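Local coordinates for protein phosphoribosylamine--glycine ligase (Thermotoga maritima, PDB 1VKZ) that catalyses the ATP-dependent joining of glycine to 5-phosphoribosylamine, giving glycinamide ribonucleotide in de novo purine biosynthesis, at residues R102-K107 and Y286-G291; R123-E128 and I137-P142; Y144-D149 and V186-F191. All coordinates share one frame; numbering follows the deposited sequence.

Interactions 1 and 3 are buried, whereas interaction 2 lies on the surface, its centre about 27 Å from the centre of the chain. Interactions 2 and 3 share one antiparallel sheet, where strands 124-127 and 186-190 are neighbours: interaction 3 is strand pairing inside it, while interaction 2 folds a turn back over one of its edge strands. Interaction 1 joins helix 98-105 to the end of strand 280-287, in a different sheet. It still touches interaction 3, since Ser106 and Lys107 bond to Asp149. Chemistry follows place: a carboxylate gripping backbone in interaction 1, a surface ion pair beside an aromatic ring in interaction 2, and ladder bonds with aliphatic packing and a buried lysine-aspartate pair in interaction 3.

Interaction 1: residues R102-K107 and Y286-G291; sequences RLEGSK and YNVRLG
Glu104 reaches from the last turn of helix 98-105 to the end of strand 280-287 and takes hold of the backbone there. Its CG stands anti to the backbone N (chi1 -175°) and the chain runs on extended, which carries the carboxylate past Asn287. Glu104 OE1 accepts from Val288 N at 2.9 Å through its anti lone pair, in a fairly straight bond (162° at the hydrogen). The other oxygen faces Arg289, whose chain bends back at chi2. Glu104 OE2 and Arg289 NH2 form only a long salt bridge, 3.6 Å, with the carboxylate and guanidinium planes 71° apart.

One residue earlier, Leu103 meets Tyr286 at a slant, Leu103 CD2 lying 4.0 Å from Tyr286 CD2, while Leu103 O sits at the edge of the ring, in its plane. Of two waters, one lies between Leu103 O and Tyr286 N; the other accepts from Lys107 NZ at 3.0 Å and lies near Glu104 O and Tyr286 O. Lys107 NZ also pairs with Glu285, which with Asn287 is predicted to bind a magnesium or manganese ion, so the contact probably borders the metal site.

Beyond the pair, Tyr286 packs on Met114 of helix 107-116 and on Leu270 and Leu272 of strand 269-277, its hydroxyl bonded to Thr255, and Leu103 rests on Tyr109 and Phe113 of that same helix.

Interaction 2: residues R123-E128 and I137-P142; sequences RFEVAE and IKKFSP
Arg123 to Glu125 run along strand 124-127 while the chain from Ile137 to Phe140 makes a type I beta turn alongside, closed by Phe140 N to Ile137 O at 3.0 Å. The backbones stay well apart, with the CA atoms of Phe124 and Phe140 8.9 Å from each other, so side chains do the bridging. This is a corner of the ATP-grasp fold: an edge strand of a four-stranded antiparallel sheet leads into helix 130-137, and the loop after that helix comes back over the strand before entering strand 144-148. The loop falls in the range predicted to bind ATP.

Phe140 spans most of that distance. Its CG lies anti to its own carbonyl carbon (chi1 -64°), which turns the ring toward the strand and presents its rim to the backbone. Arg123 O, Phe124 CA and Glu125 N all lie at that edge, near the ring plane, Phe140 CZ coming within 3.9 Å of Glu125 N. Phe140 also touches Ile188 of the neighbouring strand. Arg123 and Phe140 run antiparallel past one another, the guanidinium inclined 29° to the ring and Arg123 NH1 4.1 Å from Phe140 CE2.

Across CZ from the arginine, Glu125 CG touches Phe140 CE1 at 4.0 Å, and the carboxylate stands nearly perpendicular to the ring. Lys139, extended beyond CG, lies across the glutamate and meets it in a salt bridge at the protein surface. Lys139 NZ donates to Glu125 OE2 at 2.6 Å, reaching that oxygen on its syn side but 34° out of the carboxylate plane.

Interaction 3: residues Y144-D149 and V186-F191; sequences YVIKAD and VVIDEF
Ile146 lies between Val186 and Ile188 on one face of the paired strands. Its two branches divide the work: Ile146 CG2 meets Val186 CB at 3.9 Å, while CD1 lies against Ile188, whose side chain runs beside it in the same direction. The first torsion sets the two branches apart, CG2 anti to the backbone N and CG1 anti to the carbonyl carbon, and the turn at chi2 (-69°) places CD1 by Ile188. Leu133 of helix 130-137 packs on Ile146 from this side, and Ile174 of helix 163-175 on Val186.

Beneath this apolar layer, strands 144-148 and 186-190 are the two inner strands of the antiparallel sheet in the ATP-grasp domain, within the range predicted to bind ATP. Lys147 and Val187 form a hydrogen-bonded pair, with Lys147 N to Val187 O at 2.9 Å and Val187 N to Lys147 O at 2.8 Å, each donor in the plane of the carbonyl it meets. Farther along, Asp189 N gives Val145 O a 2.9 Å bond, straight at the hydrogen (169°) but tilted from the carbonyl plane. A water lies 2.8 Å from Val145 N and accepts its N-H; it also sits by Asp189 O, but so closely that this second link is doubtful.

The opposite face carries Val145, Lys147, Val187 and Asp189. Val145 CG2 touches the edge of the Phe191 ring at Phe191 CD1, 3.7 Å away, the two side chains roughly perpendicular. Lys147 bends at chi3 toward Asp189, where Lys147 NZ and Asp189 OD2 are modelled as a salt bridge, though too close together for the details to be trusted; Asp189 OD1 has a second partner in Lys111 of helix 107-116.

Interaction 1: residues R102-K107 and Y286-G291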
loop_
_atom_site.group_PDB
_atom_site.type_symbol
_atom_site.label_atom_id
_atom_site.label_comp_id
_atom_site.label_asym_id
_atom_site.label_seq_id
_atom_site.Cartn_x
_atom_site.Cartn_y
_atom_site.Cartn_z
ATOM N N ARG A 102 -2.085 14.645 4.179
ATOM C CA ARG A 102 -0.727 15.140 4.531
ATOM C C ARG A 102 0.021 14.190 5.457
ATOM O O ARG A 102 1.247 14.230 5.557
ATOM C CB ARG A 102 -0.782 16.445 5.296
ATOM C CG ARG A 102 -1.352 17.581 4.626
ATOM C CD ARG A 102 -1.144 18.833 5.454
ATOM N NE ARG A 102 0.219 19.355 5.285
ATOM C CZ ARG A 102 0.826 20.208 6.104
ATOM N NH1 ARG A 102 0.216 20.657 7.196
ATOM N NH2 ARG A 102 2.067 20.604 5.826
ATOM N N LEU A 103 -0.718 13.371 6.186
ATOM C CA LEU A 103 -0.121 12.354 6.993
ATOM C C LEU A 103 0.737 11.436 6.137
ATOM O O LEU A 103 1.783 10.987 6.623
ATOM C CB LEU A 103 -1.194 11.549 7.707
ATOM C CG LEU A 103 -1.902 12.208 8.864
ATOM C CD1 LEU A 103 -2.862 11.197 9.449
ATOM C CD2 LEU A 103 -0.955 12.670 9.941
ATOM N N GLU A 104 0.289 11.135 4.899
ATOM C CA GLU A 104 1.099 10.377 3.947
ATOM C C GLU A 104 1.921 11.314 3.082
ATOM O O GLU A 104 3.062 11.017 2.778
ATOM C CB GLU A 104 0.283 9.426 3.045
ATOM C CG GLU A 104 1.193 8.551 2.137
ATOM C CD GLU A 104 0.490 7.591 1.133
ATOM O OE1 GLU A 104 -0.615 7.030 1.365
ATOM O OE2 GLU A 104 1.102 7.352 0.072
ATOM N N GLY A 105 1.348 12.446 2.698
ATOM C CA GLY A 105 1.947 13.333 1.690
ATOM C C GLY A 105 3.163 14.152 2.106
ATOM O O GLY A 105 3.964 14.534 1.262
ATOM N N SER A 106 3.239 14.460 3.386
ATOM C CA SER A 106 4.312 15.191 3.995
ATOM C C SER A 106 4.834 14.387 5.176
ATOM O O SER A 106 4.225 14.390 6.256
ATOM C CB SER A 106 3.815 16.528 4.510
ATOM O OG SER A 106 4.857 17.239 5.168
ATOM N N LYS A 107 5.963 13.709 4.969
ATOM C CA LYS A 107 6.579 12.952 6.016
ATOM C C LYS A 107 7.030 13.848 7.173
ATOM O O LYS A 107 7.067 13.406 8.297
ATOM C CB LYS A 107 7.715 12.122 5.449
ATOM C CG LYS A 107 7.237 10.905 4.705
ATOM C CD LYS A 107 8.392 9.971 4.297
ATOM C CE LYS A 107 7.889 8.747 3.501
ATOM N NZ LYS A 107 7.228 7.782 4.430
ATOM N N TYR A 286 2.804 6.724 7.713
ATOM C CA TYR A 286 1.368 6.603 7.493
ATOM C C TYR A 286 1.141 6.512 5.979
ATOM O O TYR A 286 1.757 7.235 5.206
ATOM C CB TYR A 286 0.685 7.867 7.998
ATOM C CG TYR A 286 0.562 8.039 9.494
ATOM C CD1 TYR A 286 -0.033 7.069 10.282
ATOM C CD2 TYR A 286 0.996 9.201 10.110
ATOM C CE1 TYR A 286 -0.138 7.242 11.653
ATOM C CE2 TYR A 286 0.874 9.386 11.457
ATOM C CZ TYR A 286 0.315 8.406 12.217
ATOM O OH TYR A 286 0.167 8.607 13.551
ATOM N N ASN A 287 0.280 5.597 5.564
ATOM C CA ASN A 287 -0.304 5.651 4.235
ATOM C C ASN A 287 -1.809 5.713 4.401
ATOM O O ASN A 287 -2.358 5.222 5.369
ATOM C CB ASN A 287 0.145 4.452 3.391
ATOM C CG ASN A 287 1.653 4.466 3.102
ATOM O OD1 ASN A 287 2.392 5.400 3.511
ATOM N ND2 ASN A 287 2.122 3.444 2.378
ATOM N N VAL A 288 -2.464 6.390 3.482
ATOM C CA VAL A 288 -3.917 6.641 3.600
ATOM C C VAL A 288 -4.683 5.806 2.614
ATOM O O VAL A 288 -5.688 6.234 2.087
ATOM C CB VAL A 288 -4.272 8.127 3.407
ATOM C CG1 VAL A 288 -3.696 8.947 4.583
ATOM C CG2 VAL A 288 -3.781 8.629 2.074
ATOM N N ARG A 289 -4.185 4.617 2.360
ATOM C CA ARG A 289 -4.880 3.646 1.583
ATOM C C ARG A 289 -4.222 2.297 1.876
ATOM O O ARG A 289 -3.214 2.237 2.566
ATOM C CB ARG A 289 -4.811 4.005 0.108
ATOM C CG ARG A 289 -3.459 4.517 -0.359
ATOM C CD ARG A 289 -2.332 3.509 -0.253
ATOM N NE ARG A 289 -1.039 4.054 -0.667
ATOM C CZ ARG A 289 0.093 3.349 -0.738
ATOM N NH1 ARG A 289 0.112 2.052 -0.434
ATOM N NH2 ARG A 289 1.214 3.944 -1.124
ATOM N N LEU A 290 -4.770 1.221 1.343
ATOM C CA LEU A 290 -4.272 -0.103 1.677
ATOM C C LEU A 290 -3.122 -0.378 0.777
ATOM O O LEU A 290 -3.058 0.214 -0.296
ATOM C CB LEU A 290 -5.350 -1.131 1.409
ATOM C CG LEU A 290 -6.624 -0.918 2.205
ATOM C CD1 LEU A 290 -7.672 -1.848 1.649
ATOM C CD2 LEU A 290 -6.330 -1.154 3.686
ATOM N N GLY A 291 -2.247 -1.295 1.196
ATOM C CA GLY A 291 -1.098 -1.730 0.387
ATOM C C GLY A 291 -1.391 -2.654 -0.812
ATOM O O GLY A 291 -2.499 -3.190 -0.956
HETATM O O HOH W 1 3.920 9.488 6.643
HETATM O O HOH W 2 4.398 8.385 3.688
#

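Interaction 2: residues R123-E128 and I137-P142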
loop_
_atom_site.group_PDB
_atom_site.type_symbol
_atom_site.label_atom_id
_atom_site.label_comp_id
_atom_site.label_asym_id
_atom_site.label_seq_id
_atom_site.Cartn_x
_atom_site.Cartn_y
_atom_site.Cartn_z
ATOM N N ARG A 123 12.969 9.155 17.018
ATOM C CA ARG A 123 13.515 10.492 17.151
ATOM C C ARG A 123 13.976 10.952 15.767
ATOM O O ARG A 123 14.380 10.145 14.943
ATOM C CB ARG A 123 14.674 10.458 18.143
ATOM C CG ARG A 123 14.831 11.693 18.988
ATOM C CD ARG A 123 15.952 11.573 20.037
ATOM N NE ARG A 123 17.039 10.697 19.573
ATOM C CZ ARG A 123 17.958 11.011 18.642
ATOM N NH1 ARG A 123 17.958 12.197 18.038
ATOM N NH2 ARG A 123 18.883 10.117 18.305
ATOM N N PHE A 124 13.898 12.250 15.515
ATOM C CA PHE A 124 14.052 12.789 14.171
ATOM C C PHE A 124 14.425 14.257 14.205
ATOM O O PHE A 124 14.101 14.948 15.156
ATOM C CB PHE A 124 12.709 12.665 13.404
ATOM C CG PHE A 124 11.655 13.623 13.898
ATOM C CD1 PHE A 124 10.848 13.303 14.986
ATOM C CD2 PHE A 124 11.504 14.881 13.315
ATOM C CE1 PHE A 124 9.902 14.229 15.463
ATOM C CE2 PHE A 124 10.568 15.772 13.796
ATOM C CZ PHE A 124 9.792 15.449 14.887
ATOM N N GLU A 125 15.049 14.737 13.134
ATOM C CA GLU A 125 15.175 16.177 12.888
ATOM C C GLU A 125 14.707 16.456 11.473
ATOM O O GLU A 125 14.570 15.536 10.669
ATOM C CB GLU A 125 16.630 16.633 13.013
ATOM C CG GLU A 125 17.303 16.409 14.367
ATOM C CD GLU A 125 16.867 17.396 15.443
ATOM O OE1 GLU A 125 15.921 18.189 15.222
ATOM O OE2 GLU A 125 17.491 17.375 16.526
ATOM N N VAL A 126 14.490 17.727 11.163
ATOM C CA VAL A 126 14.131 18.150 9.812
ATOM C C VAL A 126 15.248 18.969 9.177
ATOM O O VAL A 126 15.665 20.000 9.712
ATOM C CB VAL A 126 12.846 18.997 9.805
ATOM C CG1 VAL A 126 12.487 19.429 8.366
ATOM C CG2 VAL A 126 11.688 18.213 10.457
ATOM N N ALA A 127 15.729 18.508 8.030
ATOM C CA ALA A 127 16.708 19.267 7.252
ATOM C C ALA A 127 16.049 19.795 5.976
ATOM O O ALA A 127 15.632 19.014 5.101
ATOM C CB ALA A 127 17.932 18.401 6.927
ATOM N N GLU A 128 15.944 21.122 5.912
ATOM C CA GLU A 128 15.350 21.830 4.800
ATOM C C GLU A 128 16.384 22.203 3.737
ATOM O O GLU A 128 16.013 22.454 2.592
ATOM C CB GLU A 128 14.611 23.086 5.303
ATOM C CG GLU A 128 13.101 22.879 5.386
ATOM C CD GLU A 128 12.385 23.775 6.389
ATOM O OE1 GLU A 128 12.635 25.015 6.394
ATOM O OE2 GLU A 128 11.542 23.224 7.159
ATOM N N ILE A 137 22.839 15.881 10.903
ATOM C CA ILE A 137 23.173 14.466 10.788
ATOM C C ILE A 137 24.070 14.005 11.953
ATOM O O ILE A 137 24.040 12.835 12.350
ATOM C CB ILE A 137 23.782 14.126 9.389
ATOM C CG1 ILE A 137 23.455 12.677 9.000
ATOM C CG2 ILE A 137 25.295 14.415 9.338
ATOM C CD1 ILE A 137 21.959 12.403 8.894
ATOM N N LYS A 138 24.828 14.941 12.521
ATOM C CA LYS A 138 25.753 14.647 13.623
ATOM C C LYS A 138 25.050 14.177 14.897
ATOM O O LYS A 138 25.684 13.548 15.750
ATOM C CB LYS A 138 26.648 15.864 13.933
ATOM C CG LYS A 138 27.755 16.098 12.902
ATOM C CD LYS A 138 28.555 17.382 13.178
ATOM C CE LYS A 138 27.902 18.592 12.532
ATOM N NZ LYS A 138 28.649 19.857 12.750
ATOM N N LYS A 139 23.754 14.468 15.017
ATOM C CA LYS A 139 22.936 13.949 16.119
ATOM C C LYS A 139 22.601 12.437 16.035
ATOM O O LYS A 139 21.960 11.901 16.940
ATOM C CB LYS A 139 21.622 14.736 16.210
ATOM C CG LYS A 139 21.775 16.182 16.690
ATOM C CD LYS A 139 20.390 16.795 16.949
ATOM C CE LYS A 139 20.468 18.246 17.454
ATOM N NZ LYS A 139 19.157 18.733 18.019
ATOM N N PHE A 140 23.029 11.753 14.973
ATOM C CA PHE A 140 22.632 10.360 14.741
ATOM C C PHE A 140 23.817 9.451 14.536
ATOM O O PHE A 140 24.924 9.907 14.282
ATOM C CB PHE A 140 21.732 10.272 13.510
ATOM C CG PHE A 140 20.425 11.004 13.657
ATOM C CD1 PHE A 140 20.341 12.353 13.378
ATOM C CD2 PHE A 140 19.271 10.322 14.041
ATOM C CE1 PHE A 140 19.163 13.014 13.495
ATOM C CE2 PHE A 140 18.084 10.973 14.152
ATOM C CZ PHE A 140 18.025 12.329 13.886
ATOM N N SER A 141 23.563 8.149 14.615
ATOM C CA SER A 141 24.638 7.162 14.564
ATOM C C SER A 141 24.534 6.269 13.332
ATOM O O SER A 141 23.449 6.051 12.828
ATOM C CB SER A 141 24.705 6.349 15.869
ATOM O OG SER A 141 23.555 6.573 16.667
ATOM N N PRO A 142 25.687 5.771 12.883
ATOM C CA PRO A 142 25.907 5.189 11.564
ATOM C C PRO A 142 24.745 4.725 10.713
ATOM O O PRO A 142 24.650 5.241 9.591
ATOM C CB PRO A 142 26.879 4.053 11.846
ATOM C CG PRO A 142 27.718 4.581 13.017
ATOM C CD PRO A 142 26.942 5.751 13.651
#

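Interaction 3: residues Y144-D149 and V186-F191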
loop_
_atom_site.group_PDB
_atom_site.type_symbol
_atom_site.label_atom_id
_atom_site.label_comp_id
_atom_site.label_asym_id
_atom_site.label_seq_id
_atom_site.Cartn_x
_atom_site.Cartn_y
_atom_site.Cartn_z
ATOM N N TYR A 144 21.983 5.404 9.036
ATOM C CA TYR A 144 21.241 6.662 8.892
ATOM C C TYR A 144 20.010 6.458 8.051
ATOM O O TYR A 144 20.043 5.699 7.099
ATOM C CB TYR A 144 22.095 7.773 8.239
ATOM C CG TYR A 144 23.335 8.165 9.022
ATOM C CD1 TYR A 144 23.236 8.912 10.187
ATOM C CD2 TYR A 144 24.597 7.781 8.599
ATOM C CE1 TYR A 144 24.337 9.271 10.887
ATOM C CE2 TYR A 144 25.720 8.126 9.311
ATOM C CZ TYR A 144 25.582 8.874 10.453
ATOM O OH TYR A 144 26.686 9.229 11.172
ATOM N N VAL A 145 18.928 7.138 8.417
ATOM C CA VAL A 145 17.701 7.085 7.661
ATOM C C VAL A 145 17.293 8.490 7.282
ATOM O O VAL A 145 17.076 9.337 8.138
ATOM C CB VAL A 145 16.570 6.443 8.452
ATOM C CG1 VAL A 145 15.363 6.207 7.527
ATOM C CG2 VAL A 145 17.041 5.170 9.093
ATOM N N ILE A 146 17.233 8.733 5.986
ATOM C CA ILE A 146 16.796 10.007 5.431
ATOM C C ILE A 146 15.524 9.723 4.681
ATOM O O ILE A 146 15.449 8.743 3.961
ATOM C CB ILE A 146 17.867 10.540 4.449
ATOM C CG1 ILE A 146 19.175 10.867 5.186
ATOM C CG2 ILE A 146 17.369 11.724 3.679
ATOM C CD1 ILE A 146 19.114 12.084 6.127
ATOM N N LYS A 147 14.525 10.573 4.861
ATOM C CA LYS A 147 13.243 10.398 4.230
ATOM C C LYS A 147 12.798 11.684 3.577
ATOM O O LYS A 147 12.683 12.711 4.233
ATOM C CB LYS A 147 12.189 9.999 5.262
ATOM C CG LYS A 147 12.611 8.905 6.219
ATOM C CD LYS A 147 11.374 8.298 6.879
ATOM C CE LYS A 147 11.511 8.293 8.389
ATOM N NZ LYS A 147 10.393 7.561 9.087
ATOM N N ALA A 148 12.514 11.610 2.285
ATOM C CA ALA A 148 11.920 12.725 1.561
ATOM C C ALA A 148 10.581 13.157 2.135
ATOM O O ALA A 148 9.727 12.332 2.379
ATOM C CB ALA A 148 11.738 12.332 0.122
ATOM N N ASP A 149 10.389 14.449 2.343
ATOM C CA ASP A 149 9.100 14.929 2.832
ATOM C C ASP A 149 7.955 14.458 1.947
ATOM O O ASP A 149 6.963 13.931 2.445
ATOM C CB ASP A 149 9.032 16.462 2.925
ATOM C CG ASP A 149 7.706 16.956 3.570
ATOM O OD1 ASP A 149 7.120 16.210 4.371
ATOM O OD2 ASP A 149 7.183 18.065 3.369
ATOM N N VAL A 186 13.884 17.044 4.300
ATOM C CA VAL A 186 13.967 15.631 4.632
ATOM C C VAL A 186 13.882 15.425 6.132
ATOM O O VAL A 186 14.283 16.265 6.925
ATOM C CB VAL A 186 15.244 14.963 4.094
ATOM C CG1 VAL A 186 15.326 15.127 2.603
ATOM C CG2 VAL A 186 16.501 15.514 4.776
ATOM N N VAL A 187 13.304 14.301 6.501
ATOM C CA VAL A 187 13.351 13.817 7.875
ATOM C C VAL A 187 14.647 13.009 8.050
ATOM O O VAL A 187 15.034 12.203 7.194
ATOM C CB VAL A 187 12.126 12.896 8.231
ATOM C CG1 VAL A 187 12.118 12.537 9.722
ATOM C CG2 VAL A 187 10.802 13.579 7.817
ATOM N N ILE A 188 15.309 13.230 9.170
ATOM C CA ILE A 188 16.392 12.368 9.554
ATOM C C ILE A 188 15.796 11.571 10.690
ATOM O O ILE A 188 15.353 12.138 11.668
ATOM C CB ILE A 188 17.596 13.190 9.976
ATOM C CG1 ILE A 188 17.804 14.354 8.969
ATOM C CG2 ILE A 188 18.828 12.280 10.071
ATOM C CD1 ILE A 188 18.809 15.404 9.381
ATOM N N ASP A 189 15.720 10.260 10.530
ATOM C CA ASP A 189 15.058 9.431 11.502
ATOM C C ASP A 189 16.106 8.576 12.205
ATOM O O ASP A 189 17.045 8.056 11.599
ATOM C CB ASP A 189 14.015 8.546 10.804
ATOM C CG ASP A 189 12.619 8.582 11.477
ATOM O OD1 ASP A 189 12.438 9.365 12.429
ATOM O OD2 ASP A 189 11.649 7.839 11.126
ATOM N N GLU A 190 15.958 8.457 13.507
ATOM C CA GLU A 190 16.758 7.544 14.273
ATOM C C GLU A 190 16.403 6.148 13.790
ATOM O O GLU A 190 15.240 5.761 13.828
ATOM C CB GLU A 190 16.413 7.742 15.740
ATOM C CG GLU A 190 16.844 6.638 16.664
ATOM C CD GLU A 190 16.167 6.736 18.019
ATOM O OE1 GLU A 190 14.889 6.829 18.086
ATOM O OE2 GLU A 190 16.942 6.719 19.010
ATOM N N PHE A 191 17.403 5.395 13.326
ATOM C CA PHE A 191 17.194 4.022 12.873
ATOM C C PHE A 191 16.863 3.174 14.057
ATOM O O PHE A 191 17.466 3.337 15.109
ATOM C CB PHE A 191 18.417 3.468 12.201
ATOM C CG PHE A 191 18.248 2.073 11.674
ATOM C CD1 PHE A 191 17.502 1.837 10.521
ATOM C CD2 PHE A 191 18.892 0.984 12.308
ATOM C CE1 PHE A 191 17.364 0.519 10.023
ATOM C CE2 PHE A 191 18.768 -0.324 11.816
ATOM C CZ PHE A 191 18.009 -0.550 10.666
HETATM O O HOH W 3 19.285 8.602 10.775
#